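Local coordinates for TPR repeat-containing protein (Cytophaga hutchinsonii, PDB 3U4T), which is of unknown function but, as a protein built of tetratricopeptide repeats, probably serves as a helical scaffold for binding other proteins, at residues 181-186 against 200-205. The protein carries 1 engineered substitution. Sequence-based numbering, arbitrary orientation.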
ATOM      1  N   TRP A 181      11.712   6.332   5.637  1.00 17.86           N
ATOM      2  CA  TRP A 181      10.688   7.335   5.945  1.00 32.51           C
ATOM      3  C   TRP A 181      10.980   8.186   7.163  1.00 27.07           C
ATOM      4  O   TRP A 181      10.609   9.355   7.195  1.00 30.03           O
ATOM      5  CB  TRP A 181       9.296   6.691   6.030  1.00 29.41           C
ATOM      6  CG  TRP A 181       8.756   6.435   4.646  1.00 35.94           C
ATOM      7  CD1 TRP A 181       8.824   5.269   3.936  1.00 36.74           C
ATOM      8  CD2 TRP A 181       8.209   7.414   3.751  1.00 33.89           C
ATOM      9  NE1 TRP A 181       8.364   5.460   2.655  1.00 29.34           N
ATOM     10  CE2 TRP A 181       7.982   6.768   2.514  1.00 30.22           C
ATOM     11  CE3 TRP A 181       7.902   8.778   3.874  1.00 24.39           C
ATOM     12  CZ2 TRP A 181       7.453   7.440   1.407  1.00 19.90           C
ATOM     13  CZ3 TRP A 181       7.383   9.442   2.780  1.00 21.55           C
ATOM     14  CH2 TRP A 181       7.165   8.770   1.556  1.00 31.23           C
ATOM     15  N   ARG A 182      11.640   7.612   8.163  1.00 23.43           N
ATOM     16  CA  ARG A 182      12.023   8.399   9.331  1.00 22.71           C
ATOM     17  C   ARG A 182      13.011   9.426   8.797  1.00 32.12           C
ATOM     18  O   ARG A 182      12.992  10.600   9.173  1.00 32.45           O
ATOM     19  CB  ARG A 182      12.738   7.551  10.372  1.00 30.29           C
ATOM     20  CG  ARG A 182      11.848   6.628  11.157  1.00 39.97           C
ATOM     21  CD  ARG A 182      12.400   6.511  12.573  1.00 36.16           C
ATOM     22  NE  ARG A 182      12.329   7.791  13.277  1.00 34.36           N
ATOM     23  CZ  ARG A 182      12.845   8.013  14.484  1.00 38.28           C
ATOM     24  NH1 ARG A 182      13.482   7.041  15.124  1.00 28.19           N
ATOM     25  NH2 ARG A 182      12.706   9.201  15.057  1.00 41.51           N
ATOM     26  N   ALA A 183      13.875   8.966   7.903  1.00 26.66           N
ATOM     27  CA  ALA A 183      14.872   9.841   7.306  1.00 34.49           C
ATOM     28  C   ALA A 183      14.157  10.995   6.612  1.00 40.03           C
ATOM     29  O   ALA A 183      14.431  12.159   6.884  1.00 36.90           O
ATOM     30  CB  ALA A 183      15.715   9.059   6.306  1.00 29.38           C
ATOM     31  N   ARG A 184      13.227  10.660   5.725  1.00 25.06           N
ATOM     32  CA  ARG A 184      12.471  11.659   4.989  1.00 27.35           C
ATOM     33  C   ARG A 184      11.676  12.581   5.905  1.00 32.21           C
ATOM     34  O   ARG A 184      11.613  13.787   5.685  1.00 32.30           O
ATOM     35  CB  ARG A 184      11.544  10.968   4.003  1.00 18.15           C
ATOM     36  CG  ARG A 184      12.299  10.305   2.873  1.00 28.71           C
ATOM     37  CD  ARG A 184      11.368   9.572   1.941  1.00 23.52           C
ATOM     38  NE  ARG A 184      12.016   9.127   0.711  1.00 22.56           N
ATOM     39  CZ  ARG A 184      11.409   8.376  -0.195  1.00 33.03           C
ATOM     40  NH1 ARG A 184      10.159   8.000   0.010  1.00 39.21           N
ATOM     41  NH2 ARG A 184      12.036   8.012  -1.301  1.00 35.87           N
ATOM     42  N   ALA A 185      11.082  12.014   6.940  1.00 29.66           N
ATOM     43  CA  ALA A 185      10.305  12.806   7.871  1.00 31.56           C
ATOM     44  C   ALA A 185      11.209  13.813   8.591  1.00 36.20           C
ATOM     45  O   ALA A 185      10.811  14.959   8.831  1.00 39.01           O
ATOM     46  CB  ALA A 185       9.634  11.896   8.868  1.00 33.97           C
ATOM     47  N   ASN A 186      12.425  13.395   8.934  1.00 25.36           N
ATOM     48  CA  ASN A 186      13.361  14.282   9.617  1.00 36.76           C
ATOM     49  C   ASN A 186      14.027  15.306   8.682  1.00 39.86           C
ATOM     50  O   ASN A 186      14.322  16.431   9.089  1.00 40.26           O
ATOM     51  CB  ASN A 186      14.391  13.446  10.379  1.00 34.71           C
ATOM     52  CG  ASN A 186      13.878  13.002  11.749  1.00 46.83           C
ATOM     53  OD1 ASN A 186      13.940  13.753  12.716  1.00 51.43           O
ATOM     54  ND2 ASN A 186      13.355  11.788  11.827  1.00 49.24           N
ATOM     55  N   PRO A 200      21.402  10.274  10.794  1.00 34.78           N
ATOM     56  CA  PRO A 200      21.400   8.936  11.387  1.00 40.13           C
ATOM     57  C   PRO A 200      20.480   7.909  10.732  1.00 34.33           C
ATOM     58  O   PRO A 200      20.833   6.731  10.622  1.00 35.04           O
ATOM     59  CB  PRO A 200      21.001   9.206  12.828  1.00 37.65           C
ATOM     60  CG  PRO A 200      20.149  10.433  12.719  1.00 37.21           C
ATOM     61  CD  PRO A 200      20.956  11.277  11.772  1.00 35.07           C
ATOM     62  N   TYR A 201      19.297   8.340  10.306  1.00 27.68           N
ATOM     63  CA  TYR A 201      18.349   7.406   9.693  1.00 30.91           C
ATOM     64  C   TYR A 201      18.829   6.902   8.340  1.00 37.11           C
ATOM     65  O   TYR A 201      18.688   5.716   8.027  1.00 35.62           O
ATOM     66  CB  TYR A 201      16.970   8.067   9.603  1.00 21.45           C
ATOM     67  CG  TYR A 201      16.517   8.541  10.968  1.00 30.02           C
ATOM     68  CD1 TYR A 201      16.309   7.624  12.008  1.00 38.73           C
ATOM     69  CD2 TYR A 201      16.433   9.897  11.266  1.00 28.31           C
ATOM     70  CE1 TYR A 201      16.052   8.046  13.300  1.00 43.34           C
ATOM     71  CE2 TYR A 201      16.174  10.334  12.565  1.00 32.41           C
ATOM     72  CZ  TYR A 201      15.990   9.401  13.576  1.00 45.92           C
ATOM     73  OH  TYR A 201      15.785   9.825  14.866  1.00 49.17           O
ATOM     74  N   TYR A 202      19.413   7.790   7.540  1.00 35.88           N
ATOM     75  CA  TYR A 202      19.928   7.380   6.240  1.00 36.24           C
ATOM     76  C   TYR A 202      21.157   6.494   6.457  1.00 41.72           C
ATOM     77  O   TYR A 202      21.431   5.583   5.659  1.00 38.44           O
ATOM     78  CB  TYR A 202      20.293   8.606   5.376  1.00 30.90           C
ATOM     79  CG  TYR A 202      19.130   9.164   4.571  1.00 26.21           C
ATOM     80  CD1 TYR A 202      18.316   8.318   3.820  1.00 17.99           C
ATOM     81  CD2 TYR A 202      18.837  10.529   4.566  1.00 27.02           C
ATOM     82  CE1 TYR A 202      17.230   8.817   3.083  1.00 24.83           C
ATOM     83  CE2 TYR A 202      17.749  11.038   3.828  1.00 35.11           C
ATOM     84  CZ  TYR A 202      16.956  10.168   3.098  1.00 38.04           C
ATOM     85  OH  TYR A 202      15.868  10.627   2.400  1.00 26.61           O
ATOM     86  N   GLU A 203      21.895   6.755   7.537  1.00 41.33           N
ATOM     87  CA  GLU A 203      23.080   5.957   7.831  1.00 44.51           C
ATOM     88  C   GLU A 203      22.616   4.557   8.188  1.00 47.00           C
ATOM     89  O   GLU A 203      23.212   3.575   7.742  1.00 39.33           O
ATOM     90  CB  GLU A 203      23.894   6.578   8.971  1.00 49.53           C
ATOM     91  CG  GLU A 203      24.655   7.820   8.537  1.00 61.94           C
ATOM     92  CD  GLU A 203      25.409   8.487   9.666  1.00 71.49           C
ATOM     93  OE1 GLU A 203      24.845   8.595  10.773  1.00 72.61           O
ATOM     94  OE2 GLU A 203      26.558   8.920   9.438  1.00 77.12           O
ATOM     95  N   LYS A 204      21.539   4.459   8.968  1.00 44.62           N
ATOM     96  CA  LYS A 204      21.010   3.150   9.334  1.00 46.54           C
ATOM     97  C   LYS A 204      20.410   2.467   8.103  1.00 42.34           C
ATOM     98  O   LYS A 204      20.474   1.245   7.965  1.00 33.56           O
ATOM     99  CB  LYS A 204      19.954   3.287  10.427  1.00 41.00           C
ATOM    100  CG  LYS A 204      20.458   2.935  11.826  1.00 50.43           C
ATOM    101  CD  LYS A 204      20.662   1.427  11.983  1.00 61.84           C
ATOM    102  CE  LYS A 204      21.005   1.043  13.425  1.00 71.70           C
ATOM    103  NZ  LYS A 204      20.770  -0.413  13.698  1.00 72.13           N
ATOM    104  N   LEU A 205      19.835   3.267   7.208  1.00 46.29           N
ATOM    105  CA  LEU A 205      19.239   2.745   5.984  1.00 36.94           C
ATOM    106  C   LEU A 205      20.308   2.038   5.161  1.00 42.97           C
ATOM    107  O   LEU A 205      20.082   0.964   4.610  1.00 37.59           O
ATOM    108  CB  LEU A 205      18.664   3.875   5.147  1.00 26.38           C
ATOM    109  CG  LEU A 205      17.970   3.311   3.915  1.00 29.16           C
ATOM    110  CD1 LEU A 205      16.629   2.741   4.335  1.00 34.19           C
ATOM    111  CD2 LEU A 205      17.754   4.392   2.896  1.00 29.62           C
TER
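The Tyr202 ring takes the methyl of Ala183 squarely over the centre of one face, CB standing 3.5 Å from the ring centroid. It lies just 7° off the ring normal, a near-ideal CH-pi contact. On the Tyr201 ring, Arg182 CB lies over one face, 4.2 Å from the centroid; Pro200 CG of its own helix lies over the other, offset toward the rim. The Asn186 amide approaches obliquely, its ND2 3.3 Å from Tyr201 CE2. Its plane is turned 22° from the ring. Bends at chi2 and chi3 fold the Arg182 chain along the CD1–CE1 side of this ring and bring Tyr201 OH over one face of its guanidinium; NH2 and OH are 3.1 Å apart, but the angle is too poor for a hydrogen bond. The charge of Arg182 is met instead by a salt bridge to Asp162. Helices 176-189 and 199-209 pack antiparallel here as neighbours in the superhelix of paired helices that TPR proteins form, their local axes 8.2 Å apart. Small Ala183 permits this approach, its CA 3.6 Å from Tyr201 CB. Arg182 O takes two donors, the backbone N of Asn186 and its ND2 at 2.9 Å; the nearly straight ND2 bond, from above the carbonyl plane, pins the amide beside Tyr201. With an alanine at Tyr201 the ring would be gone, and a gap is likely to open below helix 199-209, leaving the Arg182 chain and the amide without the surface they rest on. At the other flank, Tyr202 OH sits at the edge of the Arg184 guanidinium, and Glu222 of helix 217-233 binds both residues.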